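Local coordinates for 2,3-dihydroxy-2,3-dihydrophenylpropionate dehydrogenase (Pseudomonas sp. MC1, PDB 5XTF), which oxidises naphthalene dihydrodiol to 1,2-dihydroxynaphthalene with NAD(+), as a tetrameric enzyme of the short-chain dehydrogenase/reductase family, at residues N22-S27 / A254-G259; G47-A52 / D93-L98; E72-D77 / N84-K89; V154-S159 / G181-L186; N197-G202 / V247-L252. One frame throughout, in Å; residues are numbered along the deposited sequence.

Contact 1: residues N22-S27 / A254-G259; sequences NQQVVS and ASRKQG
Gln24 OE1 accepts a hydrogen bond from Arg256 NE, the one direct bond between residues 22-27 and 254-259. Gln24 OE1 and Arg256 NE are 2.7 Å apart, but the angle at the hydrogen is only 140°, so this short bond is bent. OE1 meets the guanidinium at its edge and in its plane. The amide of Gln24 stands at right angles to that plane. Arg256 CD also lies against Gln24 OE1, at 3.1 Å.

A water makes a second link. It accepts from Arg256 N at 3.1 Å and gives a weak bond to Gln24 OE1. The other branch of the amide turns back on its own segment: Gln24 NE2 donates to Asn22 O at 3.1 Å. A bend at chi2 (-62°) lets the amide serve both sides, and bonds at both of its ends fix its rotation. With an alanine here the amide is gone, and Arg256 NE would probably lose this acceptor and the water one of its partners.

Further out, Arg256 NH2 forms a salt bridge with Asp99 and a hydrogen bond with Thr150 O, so the guanidinium has further partners beyond Gln24. In the turn that carries Arg256, Ser255 OG accepts from Gln258 N at 2.6 Å, which makes an ST motif just after helix 248-254. The contact lies at the surface, away from the NAD(+) site. It ties the residue just before strand 25-28, an inner strand of the Rossmann-type sheet, to the loop that leads to its last strand, 266-269.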
# COMPACT_ATOMS: atom_id res chain seq x y z
N ASN B 22 -22.30 -30.12 -4.67
CA ASN B 22 -23.07 -28.88 -4.63
C ASN B 22 -23.07 -28.27 -3.23
O ASN B 22 -22.65 -27.13 -3.04
CB ASN B 22 -24.50 -29.11 -5.13
CG ASN B 22 -24.87 -28.21 -6.31
OD1 ASN B 22 -24.01 -27.79 -7.10
ND2 ASN B 22 -26.17 -27.90 -6.43
N GLN B 23 -23.54 -29.02 -2.23
CA GLN B 23 -23.91 -28.43 -0.95
C GLN B 23 -22.72 -27.77 -0.25
O GLN B 23 -21.75 -28.44 0.10
CB GLN B 23 -24.50 -29.50 -0.04
CG GLN B 23 -25.05 -28.90 1.22
CD GLN B 23 -25.98 -27.73 0.92
OE1 GLN B 23 -25.65 -26.58 1.21
NE2 GLN B 23 -27.15 -28.02 0.33
N GLN B 24 -22.81 -26.46 -0.03
CA GLN B 24 -21.74 -25.73 0.64
C GLN B 24 -22.10 -25.46 2.09
O GLN B 24 -23.27 -25.32 2.44
CB GLN B 24 -21.43 -24.40 -0.05
CG GLN B 24 -20.96 -24.54 -1.49
CD GLN B 24 -19.67 -25.31 -1.60
OE1 GLN B 24 -18.61 -24.77 -1.31
NE2 GLN B 24 -19.76 -26.57 -2.02
N VAL B 25 -21.06 -25.38 2.92
CA VAL B 25 -21.17 -25.24 4.37
C VAL B 25 -20.20 -24.16 4.83
O VAL B 25 -19.02 -24.20 4.48
CB VAL B 25 -20.86 -26.56 5.08
CG1 VAL B 25 -20.76 -26.34 6.57
CG2 VAL B 25 -21.90 -27.62 4.74
N VAL B 26 -20.70 -23.20 5.62
CA VAL B 26 -19.88 -22.10 6.11
C VAL B 26 -20.00 -22.01 7.63
O VAL B 26 -21.08 -22.24 8.19
CB VAL B 26 -20.29 -20.75 5.48
CG1 VAL B 26 -21.73 -20.40 5.80
CG2 VAL B 26 -19.35 -19.63 5.93
N SER B 27 -18.90 -21.66 8.29
CA SER B 27 -18.88 -21.50 9.73
C SER B 27 -18.40 -20.10 10.10
O SER B 27 -17.33 -19.68 9.64
CB SER B 27 -17.98 -22.55 10.36
OG SER B 27 -18.03 -22.41 11.75
N ALA B 254 -16.26 -16.17 -0.55
CA ALA B 254 -16.49 -17.57 -0.19
C ALA B 254 -16.96 -18.43 -1.36
O ALA B 254 -16.78 -19.65 -1.34
CB ALA B 254 -17.50 -17.68 0.95
N SER B 255 -17.58 -17.83 -2.37
CA SER B 255 -18.14 -18.60 -3.47
C SER B 255 -17.04 -19.33 -4.24
O SER B 255 -16.06 -18.73 -4.69
CB SER B 255 -18.92 -17.67 -4.40
OG SER B 255 -18.84 -18.13 -5.73
N ARG B 256 -17.19 -20.65 -4.38
CA ARG B 256 -16.23 -21.40 -5.17
C ARG B 256 -16.35 -21.08 -6.64
O ARG B 256 -15.40 -21.33 -7.39
CB ARG B 256 -16.43 -22.90 -5.00
CG ARG B 256 -16.05 -23.43 -3.67
CD ARG B 256 -16.51 -24.87 -3.59
NE ARG B 256 -16.22 -25.43 -2.28
CZ ARG B 256 -15.04 -25.94 -1.95
NH1 ARG B 256 -14.07 -25.94 -2.85
NH2 ARG B 256 -14.83 -26.43 -0.74
N LYS B 257 -17.48 -20.56 -7.08
CA LYS B 257 -17.62 -20.17 -8.47
C LYS B 257 -17.02 -18.79 -8.70
O LYS B 257 -16.05 -18.63 -9.45
CB LYS B 257 -19.11 -20.19 -8.88
CG LYS B 257 -19.96 -21.16 -8.06
CD LYS B 257 -21.31 -21.47 -8.71
CE LYS B 257 -22.22 -20.25 -8.76
NZ LYS B 257 -22.36 -19.58 -7.42
N GLN B 258 -17.58 -17.78 -8.03
CA GLN B 258 -17.21 -16.40 -8.31
C GLN B 258 -15.83 -16.04 -7.76
O GLN B 258 -15.20 -15.11 -8.28
CB GLN B 258 -18.25 -15.46 -7.71
CG GLN B 258 -19.68 -15.67 -8.20
CD GLN B 258 -20.67 -14.91 -7.33
OE1 GLN B 258 -20.38 -14.57 -6.19
NE2 GLN B 258 -21.83 -14.62 -7.88
N GLY B 259 -15.36 -16.74 -6.73
CA GLY B 259 -14.12 -16.39 -6.08
C GLY B 259 -12.99 -17.37 -6.26
O GLY B 259 -11.96 -17.23 -5.57
O HOH W 1 -19.36 -21.57 -2.32

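Contact 2: residues G47-A52 / D93-L98; sequences GYCVSA and DRFGHL
Phe95 lays one face of its ring on Cys49, and the two side chains carry most of this contact. The CB of Phe95 points toward residues 47-52. At chi1 -62° the ring carbon CG sits beside the backbone N, and the ring is presented to the strand. CG has Cys49 CB above it at 3.8 Å. Next come CD1 and CE1, the carbons nearest to Cys49 CB. Phe95 CD1 is 3.5 Å from that atom and 3.8 Å from Cys49 SG.

Cys49 CB stands over the ring centre, 3.5 Å from the centroid and 14° off the normal, a CH-pi contact. The sulfur is 4.4 Å from the centroid and approaches obliquely, a looser sulfur-aromatic contact. The pair joins the end of helix 81-95 to the start of strand 49-54, a neighbour of strand 25-28 in the parallel sheet of the Rossmann fold. Gly96, with positive phi, ends the helix directly after Phe95.

On the other branch of the ring, Phe95 CE2 comes within 3.7 Å of Val50 O. At the tip, CZ is 3.8 Å from Cys49 CB. The opposite face is covered by Arg94 CG, over the ring centre, so the ring is sandwiched between cysteine and arginine methylenes. Cut back to an alanine, this position would probably leave a gap between Cys49 and Arg94 CG, and the helix end would lose its hold on the strand. Arg94 is itself tied down by a salt bridge from NH1 to Glu72. Deeper in, Ser51 OG bonds to Thr91 OG1, one turn back along the same helix.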
# COMPACT_ATOMS: atom_id res chain seq x y z
N GLY B 47 -28.21 -20.26 0.34
CA GLY B 47 -28.35 -21.69 0.25
C GLY B 47 -27.35 -22.51 1.03
O GLY B 47 -27.34 -23.73 0.88
N TYR B 48 -26.51 -21.88 1.85
CA TYR B 48 -25.49 -22.59 2.62
C TYR B 48 -26.10 -23.28 3.84
O TYR B 48 -27.08 -22.81 4.42
CB TYR B 48 -24.40 -21.64 3.12
CG TYR B 48 -23.36 -21.19 2.12
CD1 TYR B 48 -23.69 -20.33 1.09
CD2 TYR B 48 -22.04 -21.60 2.22
CE1 TYR B 48 -22.74 -19.90 0.16
CE2 TYR B 48 -21.07 -21.17 1.30
CZ TYR B 48 -21.43 -20.32 0.28
OH TYR B 48 -20.49 -19.89 -0.64
N CYS B 49 -25.47 -24.37 4.25
CA CYS B 49 -25.61 -24.82 5.62
C CYS B 49 -24.66 -23.97 6.46
O CYS B 49 -23.50 -23.77 6.08
CB CYS B 49 -25.27 -26.30 5.76
SG CYS B 49 -26.23 -27.39 4.68
N VAL B 50 -25.16 -23.45 7.58
CA VAL B 50 -24.44 -22.45 8.36
C VAL B 50 -24.26 -22.95 9.78
O VAL B 50 -25.22 -23.39 10.42
CB VAL B 50 -25.19 -21.10 8.36
CG1 VAL B 50 -24.48 -20.09 9.28
CG2 VAL B 50 -25.30 -20.57 6.94
N SER B 51 -23.03 -22.89 10.27
CA SER B 51 -22.79 -22.98 11.70
C SER B 51 -22.24 -21.65 12.19
O SER B 51 -21.68 -20.85 11.44
CB SER B 51 -21.83 -24.11 12.05
OG SER B 51 -20.50 -23.70 11.87
N ALA B 52 -22.41 -21.42 13.49
CA ALA B 52 -22.26 -20.08 14.02
C ALA B 52 -21.78 -20.15 15.45
O ALA B 52 -22.32 -20.93 16.25
CB ALA B 52 -23.58 -19.31 13.94
N ASP B 93 -20.01 -32.94 12.17
CA ASP B 93 -20.97 -33.95 12.59
C ASP B 93 -22.37 -33.62 12.10
O ASP B 93 -23.11 -34.51 11.67
CB ASP B 93 -20.96 -34.07 14.11
CG ASP B 93 -19.66 -34.65 14.63
OD1 ASP B 93 -18.95 -35.31 13.83
OD2 ASP B 93 -19.36 -34.46 15.83
N ARG B 94 -22.74 -32.35 12.13
CA ARG B 94 -24.05 -31.96 11.65
C ARG B 94 -24.11 -31.89 10.13
O ARG B 94 -25.13 -32.27 9.54
CB ARG B 94 -24.43 -30.61 12.26
CG ARG B 94 -25.72 -30.05 11.72
CD ARG B 94 -26.89 -30.77 12.33
NE ARG B 94 -28.14 -30.31 11.75
CZ ARG B 94 -28.78 -29.22 12.15
NH1 ARG B 94 -28.27 -28.48 13.13
NH2 ARG B 94 -29.93 -28.88 11.57
N PHE B 95 -23.05 -31.43 9.47
CA PHE B 95 -23.11 -31.20 8.04
C PHE B 95 -22.11 -32.00 7.21
O PHE B 95 -22.21 -31.98 5.98
CB PHE B 95 -22.93 -29.70 7.72
CG PHE B 95 -24.00 -28.82 8.31
CD1 PHE B 95 -25.34 -29.01 7.98
CD2 PHE B 95 -23.67 -27.79 9.19
CE1 PHE B 95 -26.34 -28.20 8.52
CE2 PHE B 95 -24.65 -26.97 9.73
CZ PHE B 95 -25.99 -27.17 9.40
N GLY B 96 -21.16 -32.69 7.82
CA GLY B 96 -20.31 -33.59 7.06
C GLY B 96 -18.97 -33.06 6.60
O GLY B 96 -17.97 -33.77 6.65
N HIS B 97 -18.94 -31.81 6.16
CA HIS B 97 -17.71 -31.18 5.68
C HIS B 97 -17.80 -29.68 5.99
O HIS B 97 -18.81 -29.19 6.49
CB HIS B 97 -17.51 -31.43 4.18
CG HIS B 97 -18.56 -30.79 3.33
ND1 HIS B 97 -19.77 -31.40 3.05
CD2 HIS B 97 -18.62 -29.57 2.74
CE1 HIS B 97 -20.51 -30.59 2.31
NE2 HIS B 97 -19.84 -29.47 2.11
N LEU B 98 -16.73 -28.96 5.70
CA LEU B 98 -16.69 -27.51 5.89
C LEU B 98 -16.06 -26.89 4.66
O LEU B 98 -14.95 -27.27 4.28
CB LEU B 98 -15.91 -27.14 7.16
CG LEU B 98 -15.71 -25.63 7.41
CD1 LEU B 98 -17.03 -24.93 7.76
CD2 LEU B 98 -14.72 -25.42 8.52

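Contact 3: residues E72-D77 / N84-K89; sequences EIVVGD and NEKLIK
This is an apolar strand-to-helix contact in which Val74 of strand 72-75 packs on Lys86 and Leu87 of helix 81-95. The strand is an outermost one of the chain's parallel sheet. The helix follows it in sequence and begins the crossover to strand 100-103, which lies on the far side of strands 49-54 and 25-28. This step back through the sheet is characteristic of the Rossmann fold.

The backbones come close: the CA atoms of Val74 and Leu87 are 5.9 Å apart. Val74 fills the space with its two methyls, which go to different partners. CG2 lies against the helix backbone, 3.8 Å from Leu87 CA. It also meets the leucine branch, at 4.2 Å from Leu87 CD1. The other methyl, Val74 CG1, is 4.0 Å from Lys86 CE. With chi1 at 172°, CG1 points opposite the backbone N of Val74, which splits the two methyls between lysine and leucine.

Leu87 also packs on Leu53 of the neighbouring strand, so the same helix face touches two strands. Lys86 contributes its aliphatic chain, which runs out extended and bends at chi4. Just past the strand, Asp77 is an NAD(+)-binding residue, and its OD2 forms a salt bridge with Arg79. Val78, also an NAD(+)-binding residue, touches Asn84 of the helix.

No hydrogen bond crosses between the segments. Lys86 NZ and Glu72 OE2 are opposite charges but 6.9 Å apart, too far for an ion pair. The hold is therefore by shape and burial of methyl groups, and the lysine takes part through its carbon chain.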
# COMPACT_ATOMS: atom_id res chain seq x y z
N GLU B 72 -26.31 -24.87 13.18
CA GLU B 72 -25.55 -25.47 14.26
C GLU B 72 -24.93 -24.31 15.02
O GLU B 72 -24.25 -23.47 14.41
CB GLU B 72 -24.49 -26.41 13.72
CG GLU B 72 -23.87 -27.34 14.75
CD GLU B 72 -24.90 -28.29 15.38
OE1 GLU B 72 -25.84 -28.74 14.68
OE2 GLU B 72 -24.75 -28.60 16.58
N ILE B 73 -25.19 -24.22 16.31
CA ILE B 73 -24.82 -23.06 17.11
C ILE B 73 -23.99 -23.52 18.30
O ILE B 73 -24.34 -24.48 18.97
CB ILE B 73 -26.05 -22.26 17.57
CG1 ILE B 73 -26.88 -21.81 16.37
CG2 ILE B 73 -25.64 -21.07 18.44
CD1 ILE B 73 -28.22 -21.16 16.72
N VAL B 74 -22.87 -22.84 18.52
CA VAL B 74 -22.04 -23.02 19.70
C VAL B 74 -22.00 -21.68 20.42
O VAL B 74 -21.78 -20.64 19.78
CB VAL B 74 -20.62 -23.49 19.35
CG1 VAL B 74 -19.74 -23.47 20.56
CG2 VAL B 74 -20.64 -24.87 18.71
N VAL B 75 -22.25 -21.69 21.73
CA VAL B 75 -22.17 -20.50 22.57
C VAL B 75 -20.86 -20.55 23.33
O VAL B 75 -20.57 -21.56 24.00
CB VAL B 75 -23.35 -20.43 23.55
CG1 VAL B 75 -23.14 -19.26 24.50
CG2 VAL B 75 -24.70 -20.35 22.83
N GLY B 76 -20.07 -19.48 23.26
CA GLY B 76 -18.83 -19.44 24.01
C GLY B 76 -17.89 -18.37 23.50
O GLY B 76 -18.25 -17.52 22.69
N ASP B 77 -16.66 -18.44 23.99
CA ASP B 77 -15.66 -17.39 23.84
C ASP B 77 -14.64 -17.79 22.78
O ASP B 77 -14.01 -18.86 22.89
CB ASP B 77 -14.98 -17.12 25.18
CG ASP B 77 -14.11 -15.89 25.16
OD1 ASP B 77 -13.48 -15.60 24.12
OD2 ASP B 77 -14.06 -15.22 26.20
N ASN B 84 -13.32 -23.16 19.58
CA ASN B 84 -13.17 -23.17 18.12
C ASN B 84 -13.17 -24.59 17.58
O ASN B 84 -13.78 -24.86 16.54
CB ASN B 84 -11.86 -22.47 17.72
CG ASN B 84 -11.87 -20.98 18.00
OD1 ASN B 84 -11.11 -20.50 18.85
ND2 ASN B 84 -12.69 -20.26 17.29
N GLU B 85 -12.47 -25.51 18.25
CA GLU B 85 -12.52 -26.91 17.86
C GLU B 85 -13.95 -27.44 17.94
O GLU B 85 -14.42 -28.15 17.04
CB GLU B 85 -11.58 -27.72 18.75
CG GLU B 85 -10.11 -27.40 18.48
CD GLU B 85 -9.17 -28.03 19.50
OE1 GLU B 85 -9.56 -28.16 20.69
OE2 GLU B 85 -8.04 -28.40 19.10
N LYS B 86 -14.67 -27.09 19.01
CA LYS B 86 -16.05 -27.51 19.16
C LYS B 86 -16.92 -27.03 18.01
O LYS B 86 -17.67 -27.81 17.41
CB LYS B 86 -16.58 -27.00 20.50
CG LYS B 86 -17.94 -27.53 20.94
CD LYS B 86 -18.19 -27.00 22.35
CE LYS B 86 -19.66 -26.82 22.68
NZ LYS B 86 -20.46 -27.81 21.97
N LEU B 87 -16.79 -25.74 17.66
CA LEU B 87 -17.51 -25.18 16.51
C LEU B 87 -17.28 -26.01 15.26
O LEU B 87 -18.23 -26.43 14.58
CB LEU B 87 -17.08 -23.74 16.27
CG LEU B 87 -17.74 -22.99 15.10
CD1 LEU B 87 -19.14 -22.61 15.45
CD2 LEU B 87 -16.93 -21.72 14.73
N ILE B 88 -16.01 -26.29 14.94
CA ILE B 88 -15.72 -27.10 13.77
C ILE B 88 -16.31 -28.50 13.94
O ILE B 88 -16.99 -29.01 13.05
CB ILE B 88 -14.21 -27.15 13.51
CG1 ILE B 88 -13.65 -25.72 13.38
CG2 ILE B 88 -13.91 -27.99 12.27
CD1 ILE B 88 -14.44 -24.82 12.43
N LYS B 89 -16.03 -29.15 15.07
CA LYS B 89 -16.45 -30.54 15.25
C LYS B 89 -17.96 -30.69 15.07
O LYS B 89 -18.43 -31.58 14.36
CB LYS B 89 -16.00 -31.06 16.61
CG LYS B 89 -16.19 -32.56 16.77
CD LYS B 89 -15.83 -33.05 18.17
CE LYS B 89 -15.64 -34.57 18.18
NZ LYS B 89 -16.77 -35.31 17.53

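Contact 4: residues V154-S159 / G181-L186; sequences VVMTAS and GMVKAL
Met156 reaches from strand 153-157 to Val183 and Met182 of helix 170-190. The contact lies inside a beta-alpha-beta unit of the Rossmann fold, completed by strand 195-201. The helix packs against the sheet, and Met156 is the side chain that bridges to it.

The tight part is the end of Met156. Its methyl CE is 3.5 Å from Val183 CG2 and 3.9 Å from Val183 CA, so it is pressed onto the helix backbone as well as onto the valine. Met156 and Val183 lie alongside each other, pointing in opposite senses. The chain of Met156 runs straight through chi2 and then turns at chi3 (-93°), which carries CE to the valine. Val183 also touches Ala198 of strand 195-201, and Met156 itself also touches Val196, Val179 and Tyr136.

The looser part is the meeting of the two methionines. Their chains run roughly perpendicular.

The helix also meets a neighbouring subunit of the tetramer: Met182, Ala185 and Leu186 pack on it. The partly exposed Lys184 packs on Val165 of that subunit and makes weak hydrogen bonds to it. One helix thus serves both the core and a subunit interface. Past the strand, Ala158 O accepts from NZ of Lys176, an NAD(+)-binding residue on the same helix. The contact between the methionines is made by Met156 SD, which lies 4.1 Å from Met182 CE and 4.2 Å from Met182 CB.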
# COMPACT_ATOMS: atom_id res chain seq x y z
N VAL B 154 -10.92 -19.26 3.51
CA VAL B 154 -11.03 -18.48 4.73
C VAL B 154 -11.36 -17.05 4.36
O VAL B 154 -10.82 -16.51 3.39
CB VAL B 154 -9.73 -18.54 5.56
CG1 VAL B 154 -9.86 -17.69 6.79
CG2 VAL B 154 -9.42 -19.95 5.92
N VAL B 155 -12.25 -16.42 5.12
CA VAL B 155 -12.48 -14.98 5.03
C VAL B 155 -12.35 -14.42 6.43
O VAL B 155 -13.02 -14.90 7.35
CB VAL B 155 -13.86 -14.62 4.45
CG1 VAL B 155 -13.91 -13.12 4.17
CG2 VAL B 155 -14.14 -15.42 3.20
N MET B 156 -11.49 -13.42 6.59
CA MET B 156 -11.34 -12.70 7.84
C MET B 156 -11.97 -11.33 7.72
O MET B 156 -11.96 -10.70 6.66
CB MET B 156 -9.87 -12.56 8.22
CG MET B 156 -9.20 -13.85 8.66
SD MET B 156 -7.41 -13.69 8.81
CE MET B 156 -6.85 -14.22 7.19
N THR B 157 -12.52 -10.86 8.82
CA THR B 157 -12.95 -9.48 8.92
C THR B 157 -11.75 -8.64 9.35
O THR B 157 -11.21 -8.81 10.46
CB THR B 157 -14.12 -9.35 9.91
OG1 THR B 157 -15.27 -10.04 9.40
CG2 THR B 157 -14.47 -7.89 10.14
N ALA B 158 -11.29 -7.77 8.46
CA ALA B 158 -10.30 -6.75 8.78
C ALA B 158 -11.05 -5.51 9.23
O ALA B 158 -11.96 -5.62 10.06
CB ALA B 158 -9.40 -6.47 7.58
N SER B 159 -10.73 -4.34 8.68
CA SER B 159 -11.32 -3.08 9.12
C SER B 159 -10.78 -1.94 8.25
O SER B 159 -9.73 -2.07 7.61
CB SER B 159 -11.00 -2.82 10.60
OG SER B 159 -11.48 -1.57 11.05
N GLY B 181 -1.66 -8.67 7.66
CA GLY B 181 -0.47 -9.49 7.56
C GLY B 181 -0.80 -10.96 7.46
O GLY B 181 -0.22 -11.69 6.65
N MET B 182 -1.75 -11.42 8.29
CA MET B 182 -2.22 -12.80 8.22
C MET B 182 -2.76 -13.15 6.85
O MET B 182 -2.49 -14.24 6.33
CB MET B 182 -3.30 -13.05 9.27
CG MET B 182 -2.92 -12.76 10.68
SD MET B 182 -4.35 -13.04 11.75
CE MET B 182 -4.62 -14.80 11.57
N VAL B 183 -3.58 -12.27 6.27
CA VAL B 183 -4.18 -12.53 4.96
C VAL B 183 -3.09 -12.81 3.93
O VAL B 183 -3.19 -13.75 3.13
CB VAL B 183 -5.06 -11.35 4.51
CG1 VAL B 183 -5.49 -11.57 3.10
CG2 VAL B 183 -6.27 -11.21 5.40
N LYS B 184 -2.04 -12.00 3.92
CA LYS B 184 -1.00 -12.19 2.92
C LYS B 184 -0.17 -13.44 3.19
O LYS B 184 0.15 -14.18 2.26
CB LYS B 184 -0.10 -10.96 2.85
CG LYS B 184 -0.83 -9.66 2.65
CD LYS B 184 0.16 -8.59 2.16
CE LYS B 184 -0.16 -7.19 2.68
NZ LYS B 184 1.06 -6.34 2.56
N ALA B 185 0.21 -13.67 4.46
CA ALA B 185 1.08 -14.80 4.77
C ALA B 185 0.35 -16.13 4.61
O ALA B 185 0.90 -17.09 4.05
CB ALA B 185 1.62 -14.67 6.19
N LEU B 186 -0.88 -16.22 5.10
CA LEU B 186 -1.61 -17.48 4.99
C LEU B 186 -2.01 -17.78 3.55
O LEU B 186 -1.96 -18.93 3.13
CB LEU B 186 -2.83 -17.44 5.91
CG LEU B 186 -2.42 -17.40 7.37
CD1 LEU B 186 -3.65 -17.33 8.25
CD2 LEU B 186 -1.55 -18.62 7.70

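Contact 5: residues N197-G202 / V247-L252; sequences NAVSPG and VAPYLL
Val199 and Tyr250 bury the most surface here, with Pro249 next. Val199 projects from strand 195-201 onto one face of the tyrosine ring. Its CG2 stands above the ring centre, 3.6 Å from the centroid and 3° off the normal, a well-centred CH-pi contact. CG1 sits just beyond the rim, 3.6 Å from Tyr250 CE2. Val199 CB lies over the rim, close to Tyr250 CZ, also at 3.6 Å. At chi1 179° CG1 is turned opposite the backbone N, and CG2 falls over the middle of the tyrosine.

Helix 248-254 packs here on the parallel sheet of the Rossmann fold. The short strand and helix segments run antiparallel (175°), with axes 8.5 Å apart. Pro249, one residue before the tyrosine, fills the space beside the valine: its CB is 3.9 Å from Val199 CG2.

The tyrosine reaches past the valine. Its OH is 4.2 Å from Pro201 CD, and it is hydrogen-bonded to Thr157 OG1 on the neighbouring strand. Thr157 OG1 in turn bonds to Asn104, an NAD(+)-binding residue, so Tyr250 probably helps to position Asn104 through Thr157. Pro201 touches Ile35, another residue of the cofactor site. On the outer side of the helix, Ala248 and Leu252 pack on Leu252 of the second subunit.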
# COMPACT_ATOMS: atom_id res chain seq x y z
N ASN B 197 -8.69 -14.61 2.23
CA ASN B 197 -9.00 -13.24 1.86
C ASN B 197 -9.59 -12.53 3.06
O ASN B 197 -9.75 -13.10 4.14
CB ASN B 197 -9.97 -13.19 0.69
CG ASN B 197 -9.41 -13.82 -0.55
OD1 ASN B 197 -8.51 -13.27 -1.18
ND2 ASN B 197 -9.93 -15.00 -0.91
N ALA B 198 -9.92 -11.25 2.87
CA ALA B 198 -10.47 -10.46 3.95
C ALA B 198 -11.37 -9.38 3.40
O ALA B 198 -11.24 -8.95 2.25
CB ALA B 198 -9.38 -9.81 4.80
N VAL B 199 -12.29 -8.94 4.25
CA VAL B 199 -13.15 -7.80 4.00
C VAL B 199 -12.83 -6.74 5.04
O VAL B 199 -12.72 -7.05 6.23
CB VAL B 199 -14.64 -8.20 4.09
CG1 VAL B 199 -15.51 -7.00 3.85
CG2 VAL B 199 -14.94 -9.29 3.12
N SER B 200 -12.69 -5.49 4.60
CA SER B 200 -12.40 -4.38 5.51
C SER B 200 -13.58 -3.43 5.57
O SER B 200 -13.64 -2.47 4.80
CB SER B 200 -11.14 -3.63 5.07
OG SER B 200 -10.00 -4.44 5.24
N PRO B 201 -14.55 -3.66 6.44
CA PRO B 201 -15.68 -2.74 6.56
C PRO B 201 -15.31 -1.52 7.38
O PRO B 201 -14.32 -1.49 8.11
CB PRO B 201 -16.75 -3.58 7.26
CG PRO B 201 -15.93 -4.54 8.09
CD PRO B 201 -14.73 -4.86 7.27
N GLY B 202 -16.14 -0.48 7.27
CA GLY B 202 -15.90 0.71 8.05
C GLY B 202 -17.07 1.66 8.08
O GLY B 202 -17.86 1.68 7.13
N VAL B 247 -22.33 -7.12 3.31
CA VAL B 247 -22.08 -8.56 3.28
C VAL B 247 -21.70 -9.11 1.91
O VAL B 247 -21.11 -10.20 1.84
CB VAL B 247 -23.31 -9.34 3.79
CG1 VAL B 247 -23.61 -8.96 5.24
CG2 VAL B 247 -24.52 -9.08 2.89
N ALA B 248 -22.05 -8.42 0.82
CA ALA B 248 -21.76 -8.97 -0.50
C ALA B 248 -20.30 -9.38 -0.70
O ALA B 248 -20.08 -10.46 -1.27
CB ALA B 248 -22.21 -7.98 -1.60
N PRO B 249 -19.28 -8.61 -0.28
CA PRO B 249 -17.90 -9.07 -0.49
C PRO B 249 -17.61 -10.42 0.16
O PRO B 249 -16.85 -11.22 -0.41
CB PRO B 249 -17.04 -7.96 0.14
CG PRO B 249 -17.92 -6.74 0.13
CD PRO B 249 -19.32 -7.27 0.34
N TYR B 250 -18.19 -10.69 1.33
CA TYR B 250 -17.98 -12.00 1.95
C TYR B 250 -18.52 -13.11 1.06
O TYR B 250 -17.85 -14.13 0.86
CB TYR B 250 -18.65 -12.05 3.31
CG TYR B 250 -18.06 -11.16 4.38
CD1 TYR B 250 -17.16 -11.66 5.31
CD2 TYR B 250 -18.44 -9.84 4.48
CE1 TYR B 250 -16.65 -10.86 6.30
CE2 TYR B 250 -17.95 -9.03 5.46
CZ TYR B 250 -17.05 -9.54 6.36
OH TYR B 250 -16.56 -8.69 7.35
N LEU B 251 -19.72 -12.92 0.50
CA LEU B 251 -20.32 -13.94 -0.35
C LEU B 251 -19.47 -14.20 -1.58
O LEU B 251 -19.25 -15.36 -1.96
CB LEU B 251 -21.72 -13.51 -0.77
CG LEU B 251 -22.80 -13.54 0.30
CD1 LEU B 251 -24.02 -12.83 -0.27
CD2 LEU B 251 -23.14 -14.99 0.65
N LEU B 252 -19.00 -13.13 -2.24
CA LEU B 252 -18.08 -13.27 -3.37
C LEU B 252 -16.84 -14.06 -2.97
O LEU B 252 -16.42 -14.98 -3.68
CB LEU B 252 -17.69 -11.88 -3.88
CG LEU B 252 -17.00 -11.58 -5.22
CD1 LEU B 252 -16.41 -10.17 -5.14
CD2 LEU B 252 -15.91 -12.55 -5.62

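Contacts 3, 4 and 5 are buried and apolar, contact 2 is partly buried, and contact 1 lies at the surface. The chemistry follows this: contact 1 is the one held by hydrogen bonds and water, whereas the others rely on methyls, sulfur and rings. All five reach the same parallel sheet. Contacts 2 and 3 share helix 81-95 and sit on neighbouring strands, tied by the Arg94-Glu72 salt bridge. Contacts 4 and 5 hold neighbouring strands and meet at Thr157 and Tyr250. Contact 1 spans the longest loop, with the other four nested inside it. Contacts 3 and 5 lie on opposite sides of the chain's centre.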